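Local coordinates for protein amidohydrolase 2 (Bifidobacterium longum subsp. infantis, PDB 6UVZ) that is probably a hydrolase of the metallo-dependent hydrolase superfamily, built on a TIM-barrel fold, at residues R115-E120 and L144-K149; G124-A129 and F151-E156; F135-R140 and V157-D162. All coordinates share one frame; numbering follows the deposited sequence.

Contact 1 (R115-E120 and L144-K149)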
ATOM      1  N   ARG A 115      -0.826  19.683  -0.477  1.00 69.87           N
ATOM      2  CA  ARG A 115      -2.151  19.141  -0.190  1.00 54.43           C
ATOM      3  C   ARG A 115      -2.275  18.700   1.264  1.00 51.80           C
ATOM      4  O   ARG A 115      -3.332  18.869   1.883  1.00 57.72           O
ATOM      5  CB  ARG A 115      -2.445  17.977  -1.138  1.00 53.72           C
ATOM      6  CG  ARG A 115      -3.669  17.148  -0.777  1.00 52.18           C
ATOM      7  CD  ARG A 115      -4.946  17.967  -0.829  1.00 44.35           C
ATOM      8  NE  ARG A 115      -6.113  17.161  -0.482  1.00 54.30           N
ATOM      9  CZ  ARG A 115      -7.338  17.649  -0.325  1.00 61.08           C
ATOM     10  NH1 ARG A 115      -7.564  18.945  -0.481  1.00 61.67           N
ATOM     11  NH2 ARG A 115      -8.339  16.838  -0.010  1.00 72.80           N
ATOM     12  N   ALA A 116      -1.204  18.141   1.829  1.00 57.83           N
ATOM     13  CA  ALA A 116      -1.262  17.632   3.195  1.00 63.18           C
ATOM     14  C   ALA A 116      -1.383  18.741   4.231  1.00 64.95           C
ATOM     15  O   ALA A 116      -1.723  18.457   5.385  1.00 72.02           O
ATOM     16  CB  ALA A 116      -0.027  16.782   3.492  1.00 68.28           C
ATOM     17  N   LEU A 117      -1.114  19.988   3.853  1.00 58.89           N
ATOM     18  CA  LEU A 117      -1.187  21.112   4.776  1.00 55.91           C
ATOM     19  C   LEU A 117      -2.539  21.813   4.758  1.00 48.84           C
ATOM     20  O   LEU A 117      -2.758  22.722   5.566  1.00 54.34           O
ATOM     21  CB  LEU A 117      -0.079  22.125   4.463  1.00 59.20           C
ATOM     22  CG  LEU A 117       1.362  21.622   4.583  1.00 55.15           C
ATOM     23  CD1 LEU A 117       2.349  22.770   4.424  1.00 57.04           C
ATOM     24  CD2 LEU A 117       1.578  20.903   5.905  1.00 61.98           C
ATOM     25  N   GLU A 118      -3.445  21.419   3.868  1.00 38.55           N
ATOM     26  CA  GLU A 118      -4.754  22.051   3.823  1.00 30.53           C
ATOM     27  C   GLU A 118      -5.603  21.577   5.002  1.00 43.99           C
ATOM     28  O   GLU A 118      -5.541  20.403   5.381  1.00 49.05           O
ATOM     29  CB  GLU A 118      -5.461  21.738   2.506  1.00 32.34           C
ATOM     30  CG  GLU A 118      -4.600  21.966   1.273  1.00 49.47           C
ATOM     31  CD  GLU A 118      -5.422  22.129   0.009  1.00 69.66           C
ATOM     32  OE1 GLU A 118      -5.891  23.257  -0.255  1.00 80.27           O
ATOM     33  OE2 GLU A 118      -5.608  21.130  -0.717  1.00 71.50           O
ATOM     34  N   PRO A 119      -6.399  22.465   5.605  1.00 40.91           N
ATOM     35  CA  PRO A 119      -7.193  22.053   6.773  1.00 30.91           C
ATOM     36  C   PRO A 119      -8.266  21.032   6.446  1.00 40.41           C
ATOM     37  O   PRO A 119      -8.605  20.215   7.310  1.00 44.05           O
ATOM     38  CB  PRO A 119      -7.807  23.370   7.268  1.00 26.13           C
ATOM     39  CG  PRO A 119      -6.989  24.447   6.636  1.00 40.13           C
ATOM     40  CD  PRO A 119      -6.535  23.902   5.324  1.00 45.61           C
ATOM     41  N   GLU A 120      -8.818  21.054   5.229  1.00 29.25           N
ATOM     42  CA  GLU A 120      -9.819  20.055   4.870  1.00 24.73           C
ATOM     43  C   GLU A 120      -9.201  18.667   4.761  1.00 33.09           C
ATOM     44  O   GLU A 120      -9.897  17.664   4.951  1.00 41.67           O
ATOM     45  CB  GLU A 120     -10.512  20.439   3.562  1.00 21.33           C
ATOM     46  CG  GLU A 120      -9.670  20.241   2.312  1.00 31.17           C
ATOM     47  CD  GLU A 120     -10.432  20.565   1.042  1.00 48.93           C
ATOM     48  OE1 GLU A 120     -11.324  21.437   1.090  1.00 52.84           O
ATOM     49  OE2 GLU A 120     -10.143  19.943  -0.002  1.00 50.36           O
ATOM     50  N   LEU A 144       7.808  14.214   1.982  1.00 90.73           N
ATOM     51  CA  LEU A 144       7.540  13.433   3.185  1.00 82.27           C
ATOM     52  C   LEU A 144       7.581  14.277   4.452  1.00 79.59           C
ATOM     53  O   LEU A 144       7.035  13.857   5.477  1.00 73.38           O
ATOM     54  CB  LEU A 144       8.539  12.281   3.302  1.00 80.24           C
ATOM     55  CG  LEU A 144       7.962  10.871   3.159  1.00 73.46           C
ATOM     56  CD1 LEU A 144       9.024   9.826   3.453  1.00 71.58           C
ATOM     57  CD2 LEU A 144       6.759  10.687   4.070  1.00 66.63           C
ATOM     58  N   GLY A 145       8.215  15.450   4.408  1.00 80.59           N
ATOM     59  CA  GLY A 145       8.263  16.294   5.589  1.00 79.42           C
ATOM     60  C   GLY A 145       6.902  16.840   5.975  1.00 84.76           C
ATOM     61  O   GLY A 145       6.544  16.862   7.156  1.00 84.70           O
ATOM     62  N   ASP A 146       6.121  17.283   4.985  1.00 88.70           N
ATOM     63  CA  ASP A 146       4.793  17.810   5.279  1.00 91.10           C
ATOM     64  C   ASP A 146       3.824  16.705   5.678  1.00 86.49           C
ATOM     65  O   ASP A 146       2.870  16.959   6.422  1.00 78.63           O
ATOM     66  CB  ASP A 146       4.250  18.581   4.075  1.00 95.32           C
ATOM     67  CG  ASP A 146       5.160  19.718   3.653  1.00 99.97           C
ATOM     68  OD1 ASP A 146       5.919  19.544   2.677  1.00102.63           O
ATOM     69  OD2 ASP A 146       5.122  20.783   4.305  1.00 98.81           O
HETATM   70  N   MSE A 147       4.048  15.484   5.198  1.00 85.73           N
HETATM   71  CA  MSE A 147       3.199  14.352   5.552  1.00 80.17           C
HETATM   72  C   MSE A 147       3.309  14.046   7.040  1.00 68.59           C
HETATM   73  O   MSE A 147       2.319  13.709   7.689  1.00 66.79           O
HETATM   74  CB  MSE A 147       3.578  13.117   4.734  1.00102.21           C
HETATM   75  CG  MSE A 147       3.667  13.362   3.239  1.00121.03           C
HETATM   76 SE   MSE A 147       1.972  13.898   2.444  1.00141.06          SE
HETATM   77  CE  MSE A 147       2.639  14.502   0.713  1.00138.53           C
ATOM     78  N   ALA A 148       4.527  14.170   7.574  1.00 65.62           N
ATOM     79  CA  ALA A 148       4.745  13.898   8.991  1.00 60.47           C
ATOM     80  C   ALA A 148       3.958  14.865   9.867  1.00 62.92           C
ATOM     81  O   ALA A 148       3.353  14.458  10.865  1.00 62.46           O
ATOM     82  CB  ALA A 148       6.237  13.969   9.315  1.00 62.05           C
ATOM     83  N   LYS A 149       3.954  16.151   9.509  1.00 63.84           N
ATOM     84  CA  LYS A 149       3.197  17.130  10.280  1.00 68.55           C
ATOM     85  C   LYS A 149       1.695  16.937  10.117  1.00 71.77           C
ATOM     86  O   LYS A 149       0.930  17.237  11.040  1.00 76.21           O
ATOM     87  CB  LYS A 149       3.598  18.546   9.866  1.00 67.98           C
ATOM     88  CG  LYS A 149       5.024  18.919  10.232  1.00 74.79           C
ATOM     89  CD  LYS A 149       5.710  19.650   9.090  1.00 91.91           C
ATOM     90  CE  LYS A 149       4.897  20.847   8.627  1.00101.85           C
ATOM     91  NZ  LYS A 149       5.521  21.514   7.451  1.00104.38           N
TER
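The side chain of Met-147, a selenomethionine, reaches Ala-116 by two torsions: CG lies beside the backbone N, anti to the carbonyl carbon (chi1 -50°), and the chain then bends at chi2 (-63°), bringing SE round although the first side-chain bond leads away from 115-120. This contact lies in the outer layer of a TIM-barrel fold, where a 3-10 turn at 115-117, followed by Glu-118 at the N-cap position of helix 119-131, meets helix 144-153. The backbones come closest at Ala-116 and Met-147, whose CA atoms are 6.0 Å apart. Ala-116 CB points at the helix and touches Met-147 SE at 3.7 Å; Leu-106 also touches the Met-147 side chain, so this half of the contact is buried and apolar. The other half faces outward. Leu-117 crosses the Asp-146 side chain at about a right angle, its CD1 lying 3.4 Å from Asp-146 OD2, and that oxygen is also salt-bridged, through a weak hydrogen bond, to Lys-149 NZ one helical turn on. The leucine adds no polar link of its own. Arg-115 turns away from the helix to join a salt-bridge network, and its NE pairs with Glu-104. Its NH1 serves two carboxylates, both near the guanidinium plane: Glu-118 OE2 at 2.9 Å, met from above its carboxylate plane, and Glu-120 OE2 at 2.8 Å, met on the anti side somewhat out of plane.

Contact 2 (G124-A129 and F151-E156); sequences GLRAMA and FAQVPE
Helix 119-131 faces the segment 151-156, where helix 144-153 gives way to a loop, with CA atoms 6.4 Å apart at Arg-126 and Val-154 and 6.0 Å apart at Ala-129 and Glu-156. In the TIM-barrel fold this joins two neighbouring helices of the outer layer, the second where its chain turns back to the sheet. Leu-125 fills the inner side. Its CB lies against both methyls of Val-154, 3.8 Å from CG2, and its CD2 approaches Phe-151 CE1 at 3.6 Å with the two side chains crossing at about a right angle. CG2 of Val-154 also sits over one face of the Arg-126 guanidinium, off its centre. The chain of Arg-126, extended from CG to NE, carries NH1 to Gln-153 O at 3.1 Å. That hydrogen bond is bent (N-H...O 146°), and the donor stands above the carbonyl plane, 44° out of it. The same NH1 forms a long salt bridge, 3.8 Å, with Glu-156 OE2. Glu-156 places CG between its backbone N and carbonyl carbon (chi1 62°) and bends at chi2, which lays CG against Ala-129 CB at 3.6 Å and leaves OE2 near the arginine. One cationic group therefore serves the carbonyl of Gln-153 and a loop carboxylate together, so the exposed side has one bent hydrogen bond and one long ion pair, while leucine, valine and phenylalanine pack on the buried side.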
ATOM      1  N   GLY A 124     -10.415  15.855   7.117  1.00 37.71           N
ATOM      2  CA  GLY A 124     -10.820  14.616   6.478  1.00 31.99           C
ATOM      3  C   GLY A 124     -10.194  13.391   7.109  1.00 32.74           C
ATOM      4  O   GLY A 124     -10.808  12.321   7.137  1.00 31.55           O
ATOM      5  N   LEU A 125      -8.967  13.525   7.622  1.00 27.48           N
ATOM      6  CA  LEU A 125      -8.328  12.408   8.311  1.00 27.83           C
ATOM      7  C   LEU A 125      -9.096  12.028   9.570  1.00 37.42           C
ATOM      8  O   LEU A 125      -9.261  10.840   9.871  1.00 35.66           O
ATOM      9  CB  LEU A 125      -6.878  12.761   8.652  1.00 36.11           C
ATOM     10  CG  LEU A 125      -5.906  12.972   7.489  1.00 37.71           C
ATOM     11  CD1 LEU A 125      -4.629  13.645   7.971  1.00 37.54           C
ATOM     12  CD2 LEU A 125      -5.581  11.658   6.804  1.00 28.72           C
ATOM     13  N   ARG A 126      -9.583  13.025  10.315  1.00 34.51           N
ATOM     14  CA  ARG A 126     -10.354  12.736  11.520  1.00 29.09           C
ATOM     15  C   ARG A 126     -11.673  12.054  11.181  1.00 38.17           C
ATOM     16  O   ARG A 126     -12.141  11.191  11.931  1.00 45.17           O
ATOM     17  CB  ARG A 126     -10.611  14.022  12.303  1.00 28.26           C
ATOM     18  CG  ARG A 126      -9.380  14.888  12.510  1.00 37.12           C
ATOM     19  CD  ARG A 126      -9.674  16.039  13.459  1.00 39.29           C
ATOM     20  NE  ARG A 126      -8.691  17.113  13.345  1.00 46.16           N
ATOM     21  CZ  ARG A 126      -7.513  17.119  13.959  1.00 55.31           C
ATOM     22  NH1 ARG A 126      -7.161  16.100  14.733  1.00 57.53           N
ATOM     23  NH2 ARG A 126      -6.684  18.141  13.796  1.00 61.47           N
ATOM     24  N   ALA A 127     -12.287  12.431  10.056  1.00 35.06           N
ATOM     25  CA  ALA A 127     -13.537  11.797   9.648  1.00 29.49           C
ATOM     26  C   ALA A 127     -13.324  10.327   9.307  1.00 38.26           C
ATOM     27  O   ALA A 127     -14.119   9.471   9.712  1.00 33.65           O
ATOM     28  CB  ALA A 127     -14.141  12.546   8.460  1.00 18.08           C
HETATM   29  N   MSE A 128     -12.261  10.019   8.571  1.00 40.59           N
HETATM   30  CA  MSE A 128     -11.927   8.640   8.237  1.00 37.22           C
HETATM   31  C   MSE A 128     -11.571   7.842   9.486  1.00 41.36           C
HETATM   32  O   MSE A 128     -11.911   6.663   9.599  1.00 32.81           O
HETATM   33  CB  MSE A 128     -10.767   8.594   7.241  1.00 36.65           C
HETATM   34  CG  MSE A 128     -11.121   9.095   5.854  1.00 48.02           C
HETATM   35 SE   MSE A 128      -9.622   8.964   4.614  0.80 49.23          SE
HETATM   36  CE  MSE A 128      -8.504  10.367   5.350  1.00 62.56           C
ATOM     37  N   ALA A 129     -10.881   8.498  10.422  1.00 41.33           N
ATOM     38  CA  ALA A 129     -10.506   7.835  11.666  1.00 32.56           C
ATOM     39  C   ALA A 129     -11.733   7.421  12.466  1.00 32.53           C
ATOM     40  O   ALA A 129     -11.769   6.322  13.032  1.00 40.89           O
ATOM     41  CB  ALA A 129      -9.607   8.747  12.498  1.00 32.84           C
ATOM     42  N   PHE A 151      -0.095  13.958   9.607  1.00 42.62           N
ATOM     43  CA  PHE A 151      -0.563  12.836  10.410  1.00 52.76           C
ATOM     44  C   PHE A 151      -0.175  12.950  11.878  1.00 59.59           C
ATOM     45  O   PHE A 151      -0.685  12.176  12.695  1.00 54.02           O
ATOM     46  CB  PHE A 151      -0.035  11.522   9.829  1.00 55.41           C
ATOM     47  CG  PHE A 151      -0.558  11.220   8.454  1.00 60.67           C
ATOM     48  CD1 PHE A 151      -1.798  10.629   8.284  1.00 59.44           C
ATOM     49  CD2 PHE A 151       0.188  11.533   7.330  1.00 55.06           C
ATOM     50  CE1 PHE A 151      -2.283  10.354   7.020  1.00 52.75           C
ATOM     51  CE2 PHE A 151      -0.292  11.262   6.063  1.00 50.00           C
ATOM     52  CZ  PHE A 151      -1.528  10.671   5.909  1.00 51.44           C
ATOM     53  N   ALA A 152       0.708  13.885  12.234  1.00 67.73           N
ATOM     54  CA  ALA A 152       0.979  14.132  13.646  1.00 65.24           C
ATOM     55  C   ALA A 152      -0.206  14.799  14.329  1.00 66.52           C
ATOM     56  O   ALA A 152      -0.442  14.575  15.521  1.00 65.94           O
ATOM     57  CB  ALA A 152       2.235  14.987  13.806  1.00 59.04           C
ATOM     58  N   GLN A 153      -0.962  15.618  13.592  1.00 59.52           N
ATOM     59  CA  GLN A 153      -2.155  16.241  14.149  1.00 58.82           C
ATOM     60  C   GLN A 153      -3.303  15.252  14.294  1.00 66.47           C
ATOM     61  O   GLN A 153      -4.191  15.469  15.124  1.00 77.09           O
ATOM     62  CB  GLN A 153      -2.593  17.417  13.276  1.00 54.38           C
ATOM     63  CG  GLN A 153      -1.474  18.384  12.928  1.00 57.22           C
ATOM     64  CD  GLN A 153      -1.930  19.483  11.990  1.00 60.69           C
ATOM     65  OE1 GLN A 153      -3.038  20.003  12.115  1.00 72.51           O
ATOM     66  NE2 GLN A 153      -1.075  19.840  11.037  1.00 47.03           N
ATOM     67  N   VAL A 154      -3.306  14.181  13.506  1.00 63.77           N
ATOM     68  CA  VAL A 154      -4.348  13.161  13.580  1.00 61.03           C
ATOM     69  C   VAL A 154      -3.696  11.819  13.900  1.00 69.96           C
ATOM     70  O   VAL A 154      -3.523  10.985  12.999  1.00 59.65           O
ATOM     71  CB  VAL A 154      -5.153  13.088  12.272  1.00 48.83           C
ATOM     72  CG1 VAL A 154      -6.414  12.257  12.466  1.00 60.66           C
ATOM     73  CG2 VAL A 154      -5.499  14.485  11.779  1.00 36.75           C
ATOM     74  N   PRO A 155      -3.308  11.567  15.153  1.00 72.35           N
ATOM     75  CA  PRO A 155      -2.706  10.267  15.486  1.00 56.26           C
ATOM     76  C   PRO A 155      -3.702   9.120  15.515  1.00 50.53           C
ATOM     77  O   PRO A 155      -3.274   7.960  15.561  1.00 57.65           O
ATOM     78  CB  PRO A 155      -2.103  10.508  16.874  1.00 50.57           C
ATOM     79  CG  PRO A 155      -2.958  11.577  17.462  1.00 48.38           C
ATOM     80  CD  PRO A 155      -3.340  12.474  16.315  1.00 68.09           C
ATOM     81  N   GLU A 156      -5.004   9.400  15.485  1.00 44.71           N
ATOM     82  CA  GLU A 156      -6.014   8.354  15.568  1.00 46.63           C
ATOM     83  C   GLU A 156      -6.363   7.743  14.217  1.00 41.53           C
ATOM     84  O   GLU A 156      -7.104   6.755  14.178  1.00 40.20           O
ATOM     85  CB  GLU A 156      -7.292   8.893  16.227  1.00 37.18           C
ATOM     86  CG  GLU A 156      -7.980  10.019  15.467  1.00 50.98           C
ATOM     87  CD  GLU A 156      -7.405  11.387  15.779  1.00 66.19           C
ATOM     88  OE1 GLU A 156      -6.360  11.456  16.458  1.00 67.48           O
ATOM     89  OE2 GLU A 156      -8.002  12.397  15.349  1.00 73.88           O
TER

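Contact 3 (F135-R140 and V157-D162); sequences FELCNR and VTVIID
Phe-135 and Val-159 open a parallel bridge between neighbouring strands of the TIM barrel, the two strands of a beta-alpha-beta unit whose helix is 144-153. The axes of the short segments 135-137 and 159-161 approach to 4.8 Å at 24°. Four backbone hydrogen bonds alternate in the parallel pattern: Phe-135 N to Thr-158 O (2.7 Å), Ile-160 N to Phe-135 O (2.9 Å), Leu-137 N to Ile-160 O (2.9 Å) and Asp-162 N to Leu-137 O (2.8 Å). Polar groups gather on the face carrying Glu-136 and Ile-160, the barrel interior. Bent at chi2 (82°), Glu-136 brings OE2 to within 3.1 Å of Asp-162 OD1, two acceptors with no bond between them. Lys-190 forms a salt bridge with Glu-136 OE2 and a long, weak ion pair with Asp-162 OD1, and Tyr-255 OH also bonds to OE2. With an alanine at Glu-136, Lys-190 would probably lose its close carboxylate mate and Tyr-255 its hydrogen-bond partner. Apolar contacts occupy the outer face, which Phe-151 of the connecting helix covers at Leu-137 and Val-159. There Leu-137 and Ile-161 run alongside each other in one direction, Leu-137 CD2 lying 3.6 Å from Ile-161 CD1.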
ATOM      1  N   PHE A 135      -5.847   5.326   5.706  1.00 31.18           N
ATOM      2  CA  PHE A 135      -5.415   6.122   4.567  1.00 31.86           C
ATOM      3  C   PHE A 135      -4.137   5.541   3.977  1.00 35.86           C
ATOM      4  O   PHE A 135      -3.214   5.170   4.708  1.00 45.61           O
ATOM      5  CB  PHE A 135      -5.186   7.585   4.954  1.00 30.27           C
ATOM      6  CG  PHE A 135      -4.729   8.443   3.810  1.00 31.97           C
ATOM      7  CD1 PHE A 135      -5.622   8.846   2.831  1.00 31.75           C
ATOM      8  CD2 PHE A 135      -3.408   8.841   3.708  1.00 27.64           C
ATOM      9  CE1 PHE A 135      -5.206   9.633   1.774  1.00 29.22           C
ATOM     10  CE2 PHE A 135      -2.986   9.629   2.653  1.00 31.69           C
ATOM     11  CZ  PHE A 135      -3.886  10.024   1.686  1.00 39.37           C
ATOM     12  N   GLU A 136      -4.093   5.471   2.649  1.00 37.65           N
ATOM     13  CA  GLU A 136      -2.948   4.943   1.917  1.00 30.56           C
ATOM     14  C   GLU A 136      -2.140   6.125   1.389  1.00 40.01           C
ATOM     15  O   GLU A 136      -2.607   6.866   0.519  1.00 37.27           O
ATOM     16  CB  GLU A 136      -3.412   4.035   0.781  1.00 30.35           C
ATOM     17  CG  GLU A 136      -2.495   2.865   0.490  1.00 55.91           C
ATOM     18  CD  GLU A 136      -2.730   1.696   1.423  1.00 53.27           C
ATOM     19  OE1 GLU A 136      -3.880   1.517   1.877  1.00 45.04           O
ATOM     20  OE2 GLU A 136      -1.766   0.956   1.703  1.00 53.87           O
ATOM     21  N   LEU A 137      -0.930   6.302   1.918  1.00 40.26           N
ATOM     22  CA  LEU A 137      -0.091   7.452   1.594  1.00 37.12           C
ATOM     23  C   LEU A 137       0.929   7.055   0.531  1.00 40.42           C
ATOM     24  O   LEU A 137       1.850   6.280   0.804  1.00 46.92           O
ATOM     25  CB  LEU A 137       0.606   7.984   2.845  1.00 30.37           C
ATOM     26  CG  LEU A 137       1.606   9.120   2.612  1.00 27.63           C
ATOM     27  CD1 LEU A 137       0.940  10.281   1.896  1.00 29.96           C
ATOM     28  CD2 LEU A 137       2.217   9.585   3.922  1.00 39.71           C
ATOM     29  N   CYS A 138       0.764   7.595  -0.675  1.00 40.69           N
ATOM     30  CA  CYS A 138       1.720   7.423  -1.766  1.00 49.24           C
ATOM     31  C   CYS A 138       2.061   8.806  -2.300  1.00 56.73           C
ATOM     32  O   CYS A 138       1.227   9.446  -2.950  1.00 60.54           O
ATOM     33  CB  CYS A 138       1.152   6.530  -2.870  1.00 52.93           C
ATOM     34  SG  CYS A 138       2.292   6.223  -4.240  1.00 58.19           S
ATOM     35  N   ASN A 139       3.282   9.266  -2.031  1.00 67.73           N
ATOM     36  CA  ASN A 139       3.654  10.642  -2.336  1.00 93.52           C
ATOM     37  C   ASN A 139       4.986  10.730  -3.070  1.00103.12           C
ATOM     38  O   ASN A 139       5.510   9.719  -3.550  1.00 97.81           O
ATOM     39  CB  ASN A 139       3.721  11.463  -1.048  1.00106.62           C
ATOM     40  CG  ASN A 139       4.774  10.947  -0.087  1.00113.42           C
ATOM     41  OD1 ASN A 139       5.086   9.755  -0.071  1.00114.88           O
ATOM     42  ND2 ASN A 139       5.331  11.842   0.720  1.00113.90           N
ATOM     43  N   ARG A 140       5.535  11.940  -3.160  1.00117.87           N
ATOM     44  CA  ARG A 140       6.848  12.155  -3.742  1.00122.57           C
ATOM     45  C   ARG A 140       7.926  11.960  -2.677  1.00122.48           C
ATOM     46  O   ARG A 140       7.643  11.737  -1.497  1.00117.61           O
ATOM     47  CB  ARG A 140       6.944  13.554  -4.352  1.00125.43           C
ATOM     48  CG  ARG A 140       5.819  13.930  -5.304  1.00134.20           C
ATOM     49  CD  ARG A 140       6.031  15.343  -5.829  1.00142.83           C
ATOM     50  NE  ARG A 140       4.862  15.882  -6.517  1.00146.96           N
ATOM     51  CZ  ARG A 140       4.705  15.884  -7.837  1.00142.84           C
ATOM     52  NH1 ARG A 140       5.642  15.369  -8.620  1.00137.32           N
ATOM     53  NH2 ARG A 140       3.607  16.402  -8.376  1.00141.24           N
ATOM     54  N   VAL A 157      -5.856   8.293  13.118  1.00 40.25           N
ATOM     55  CA  VAL A 157      -6.088   7.724  11.795  1.00 33.04           C
ATOM     56  C   VAL A 157      -4.957   6.756  11.475  1.00 39.39           C
ATOM     57  O   VAL A 157      -3.798   6.982  11.844  1.00 48.75           O
ATOM     58  CB  VAL A 157      -6.212   8.828  10.726  1.00 23.82           C
ATOM     59  CG1 VAL A 157      -4.885   9.539  10.508  1.00 20.90           C
ATOM     60  CG2 VAL A 157      -6.735   8.253   9.417  1.00 20.13           C
ATOM     61  N   THR A 158      -5.298   5.658  10.807  1.00 48.96           N
ATOM     62  CA  THR A 158      -4.315   4.665  10.394  1.00 38.65           C
ATOM     63  C   THR A 158      -3.754   5.062   9.036  1.00 37.46           C
ATOM     64  O   THR A 158      -4.488   5.108   8.043  1.00 43.16           O
ATOM     65  CB  THR A 158      -4.940   3.271  10.333  1.00 37.60           C
ATOM     66  OG1 THR A 158      -5.390   2.891  11.640  1.00 42.48           O
ATOM     67  CG2 THR A 158      -3.926   2.254   9.836  1.00 20.49           C
ATOM     68  N   VAL A 159      -2.457   5.356   8.994  1.00 32.47           N
ATOM     69  CA  VAL A 159      -1.771   5.755   7.772  1.00 32.32           C
ATOM     70  C   VAL A 159      -0.801   4.647   7.388  1.00 34.67           C
ATOM     71  O   VAL A 159      -0.077   4.121   8.241  1.00 49.46           O
ATOM     72  CB  VAL A 159      -1.044   7.100   7.947  1.00 27.86           C
ATOM     73  CG1 VAL A 159      -0.214   7.101   9.225  1.00 22.00           C
ATOM     74  CG2 VAL A 159      -0.175   7.402   6.735  1.00 32.07           C
ATOM     75  N   ILE A 160      -0.799   4.282   6.110  1.00 28.11           N
ATOM     76  CA  ILE A 160       0.093   3.257   5.580  1.00 32.87           C
ATOM     77  C   ILE A 160       0.999   3.928   4.558  1.00 38.20           C
ATOM     78  O   ILE A 160       0.526   4.410   3.519  1.00 43.31           O
ATOM     79  CB  ILE A 160      -0.672   2.082   4.956  1.00 33.76           C
ATOM     80  CG1 ILE A 160      -1.447   1.308   6.023  1.00 35.10           C
ATOM     81  CG2 ILE A 160       0.292   1.158   4.240  1.00 39.98           C
ATOM     82  CD1 ILE A 160      -2.863   1.797   6.245  1.00 39.82           C
ATOM     83  N   ILE A 161       2.297   3.964   4.847  1.00 40.71           N
ATOM     84  CA  ILE A 161       3.274   4.583   3.958  1.00 42.61           C
ATOM     85  C   ILE A 161       3.559   3.605   2.821  1.00 46.67           C
ATOM     86  O   ILE A 161       4.095   2.518   3.044  1.00 49.15           O
ATOM     87  CB  ILE A 161       4.559   4.955   4.705  1.00 45.36           C
ATOM     88  CG1 ILE A 161       4.240   5.603   6.052  1.00 46.39           C
ATOM     89  CG2 ILE A 161       5.404   5.895   3.865  1.00 44.59           C
ATOM     90  CD1 ILE A 161       3.458   6.887   5.952  1.00 56.55           C
ATOM     91  N   ASP A 162       3.201   3.990   1.599  1.00 51.02           N
ATOM     92  CA  ASP A 162       3.369   3.114   0.446  1.00 48.77           C
ATOM     93  C   ASP A 162       4.805   3.160  -0.060  1.00 63.12           C
ATOM     94  O   ASP A 162       5.392   4.239  -0.197  1.00 77.06           O
ATOM     95  CB  ASP A 162       2.414   3.511  -0.680  1.00 44.07           C
ATOM     96  CG  ASP A 162       0.974   3.168  -0.373  1.00 57.79           C
ATOM     97  OD1 ASP A 162       0.709   2.631   0.724  1.00 63.17           O
ATOM     98  OD2 ASP A 162       0.107   3.433  -1.232  1.00 59.87           O
TER

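In the fold
Contact 1 sets the 3-10 turn leading into helix 119-131 against helix 144-153, and contact 2 sets helix 119-131 itself against 151-156; their centres lie about 19 and 18 Å from the centre of the chain. Both are only partly buried, with apolar packing inside and charged groups on the exposed side; contact 2 adds a side-chain hydrogen bond between its segments, which contact 1 lacks. Contact 3 is the buried one, its centre about 7 Å from that of the chain, and rests on backbone bonding between adjacent strands. The layers meet directly: Met-147 SE of contact 1 packs on Leu-137 CD1, and Phe-151 CZ of contact 2 on Phe-135 CD2, so helix 144-153 ties both surface contacts to the sheet.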